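Long-range contact in ofchtiv-allosamidin (Ostrinia furnacalis, PDB 6JMB), which probably hydrolyses chitin as a group IV insect chitinase of glycosyl hydrolase family 18 and binds the inhibitor allosamidin: residues A[247-252]-A[325-330]. Numbering follows the deposited sequence.
Sequences VPFYGR and ESMTAK
Met327 CE lies obliquely to the Phe249 ring, 3.9 Å from Phe249 CE1, and the two side chains run at about a right angle to each other. Leu363 and Ile367 of helix 362-373 also touch this ring, and Leu344 of strand 341-345 adds to the packing. Further along, Arg252 NE lies in plane at the edge of the Tyr250 ring. The contact belongs to the TIM barrel of family 18, where helix 324-336 packs against the outer side of barrel strand 243-256. All five touching residues are buried, and no hydrogen bond joins the segments.

Met327 reaches the strand by bending its chain. CG stands anti to the backbone N (chi1 -163°), and turns at chi2 and chi3 lay the thioether over Val247. Met327 SD lies 3.6 Å from Val247 CG2. The other branch, Val247 CG1, rests 3.9 Å from Lys330 CD. An alanine here would lack both methyls and would probably open a gap between the strand and Lys330 CD, with Met327 SD keeping little more than CB as a neighbour on this residue.

Lys330 offers its aliphatic part to the strand. Its amine is held by a salt bridge to Asp322 and a hydrogen bond to Ala207 O. Past the break at Phe249, Tyr250 touches the bound allosamizoline. Met327 CE also sits 3.7 Å from Pro248 O.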
loop_
_atom_site.group_PDB
_atom_site.type_symbol
_atom_site.label_atom_id
_atom_site.label_comp_id
_atom_site.label_asym_id
_atom_site.label_seq_id
_atom_site.Cartn_x
_atom_site.Cartn_y
_atom_site.Cartn_z
ATOM N N VAL A 247 -1.581 -4.440 -3.812
ATOM C CA VAL A 247 -3.030 -4.565 -3.993
ATOM C C VAL A 247 -3.731 -3.880 -2.830
ATOM O O VAL A 247 -3.205 -3.804 -1.712
ATOM C CB VAL A 247 -3.484 -6.042 -4.075
ATOM C CG1 VAL A 247 -2.815 -6.747 -5.251
ATOM C CG2 VAL A 247 -3.195 -6.777 -2.762
ATOM N N PRO A 248 -4.932 -3.350 -3.081
ATOM C CA PRO A 248 -5.659 -2.633 -2.023
ATOM C C PRO A 248 -6.715 -3.486 -1.333
ATOM O O PRO A 248 -7.445 -4.235 -1.988
ATOM C CB PRO A 248 -6.330 -1.496 -2.798
ATOM C CG PRO A 248 -6.662 -2.141 -4.135
ATOM C CD PRO A 248 -5.565 -3.166 -4.407
ATOM N N PHE A 249 -6.829 -3.349 -0.012
ATOM C CA PHE A 249 -7.913 -3.943 0.759
ATOM C C PHE A 249 -8.983 -2.909 1.093
ATOM O O PHE A 249 -9.729 -3.071 2.066
ATOM C CB PHE A 249 -7.386 -4.582 2.048
ATOM C CG PHE A 249 -6.726 -5.928 1.866
ATOM C CD1 PHE A 249 -6.298 -6.388 0.623
ATOM C CD2 PHE A 249 -6.540 -6.739 2.971
ATOM C CE1 PHE A 249 -5.687 -7.638 0.498
ATOM C CE2 PHE A 249 -5.935 -7.984 2.856
ATOM C CZ PHE A 249 -5.511 -8.440 1.618
ATOM N N TYR A 250 -9.043 -1.836 0.319
ATOM C CA TYR A 250 -10.011 -0.772 0.500
ATOM C C TYR A 250 -10.471 -0.353 -0.885
ATOM O O TYR A 250 -9.832 -0.668 -1.896
ATOM C CB TYR A 250 -9.392 0.436 1.231
ATOM C CG TYR A 250 -8.242 1.034 0.450
ATOM C CD1 TYR A 250 -6.969 0.473 0.516
ATOM C CD2 TYR A 250 -8.430 2.135 -0.372
ATOM C CE1 TYR A 250 -5.922 0.985 -0.215
ATOM C CE2 TYR A 250 -7.377 2.661 -1.111
ATOM C CZ TYR A 250 -6.124 2.076 -1.023
ATOM O OH TYR A 250 -5.062 2.579 -1.746
ATOM N N GLY A 251 -11.595 0.360 -0.919
ATOM C CA GLY A 251 -12.108 0.943 -2.136
ATOM C C GLY A 251 -12.198 2.454 -1.999
ATOM O O GLY A 251 -11.956 3.021 -0.926
ATOM N N ARG A 252 -12.552 3.106 -3.104
ATOM C CA ARG A 252 -12.707 4.554 -3.126
ATOM C C ARG A 252 -14.102 4.914 -3.616
ATOM O O ARG A 252 -14.692 4.203 -4.440
ATOM C CB ARG A 252 -11.595 5.224 -3.949
ATOM C CG ARG A 252 -10.229 5.016 -3.308
ATOM C CD ARG A 252 -9.151 5.912 -3.910
ATOM N NE ARG A 252 -7.956 5.897 -3.067
ATOM C CZ ARG A 252 -7.821 6.599 -1.945
ATOM N NH1 ARG A 252 -8.799 7.399 -1.535
ATOM N NH2 ARG A 252 -6.699 6.510 -1.231
ATOM N N GLU A 325 -12.675 -12.196 -6.417
ATOM C CA GLU A 325 -12.486 -12.460 -7.839
ATOM C C GLU A 325 -11.451 -11.522 -8.453
ATOM O O GLU A 325 -10.583 -11.960 -9.216
ATOM C CB GLU A 325 -13.835 -12.361 -8.555
ATOM C CG GLU A 325 -14.921 -13.228 -7.904
ATOM C CD GLU A 325 -15.841 -12.449 -6.959
ATOM O OE1 GLU A 325 -15.462 -12.186 -5.790
ATOM O OE2 GLU A 325 -16.966 -12.110 -7.389
ATOM N N SER A 326 -11.508 -10.227 -8.131
ATOM C CA SER A 326 -10.531 -9.312 -8.709
ATOM C C SER A 326 -9.152 -9.500 -8.091
ATOM O O SER A 326 -8.141 -9.337 -8.777
ATOM C CB SER A 326 -11.006 -7.857 -8.606
ATOM O OG SER A 326 -10.997 -7.393 -7.262
ATOM N N MET A 327 -9.095 -9.853 -6.805
ATOM C CA MET A 327 -7.820 -10.191 -6.184
ATOM C C MET A 327 -7.194 -11.401 -6.864
ATOM O O MET A 327 -5.983 -11.433 -7.102
ATOM C CB MET A 327 -8.033 -10.461 -4.690
ATOM C CG MET A 327 -6.777 -10.428 -3.843
ATOM S SD MET A 327 -5.925 -8.843 -3.937
ATOM C CE MET A 327 -7.097 -7.738 -3.150
ATOM N N THR A 328 -8.016 -12.398 -7.207
ATOM C CA THR A 328 -7.515 -13.570 -7.924
ATOM C C THR A 328 -6.882 -13.166 -9.254
ATOM O O THR A 328 -5.779 -13.611 -9.595
ATOM C CB THR A 328 -8.648 -14.579 -8.137
ATOM O OG1 THR A 328 -9.110 -15.041 -6.858
ATOM C CG2 THR A 328 -8.153 -15.789 -8.942
ATOM N N ALA A 329 -7.564 -12.303 -10.011
ATOM C CA ALA A 329 -7.014 -11.838 -11.279
ATOM C C ALA A 329 -5.694 -11.104 -11.077
ATOM O O ALA A 329 -4.762 -11.258 -11.876
ATOM C CB ALA A 329 -8.031 -10.950 -12.009
ATOM N N LYS A 330 -5.596 -10.304 -10.017
ATOM C CA LYS A 330 -4.363 -9.572 -9.749
ATOM C C LYS A 330 -3.208 -10.520 -9.441
ATOM O O LYS A 330 -2.094 -10.330 -9.941
ATOM C CB LYS A 330 -4.586 -8.601 -8.588
ATOM C CG LYS A 330 -5.263 -7.289 -9.005
ATOM C CD LYS A 330 -5.764 -6.488 -7.803
ATOM C CE LYS A 330 -6.200 -5.076 -8.192
ATOM N NZ LYS A 330 -7.447 -5.072 -9.024
#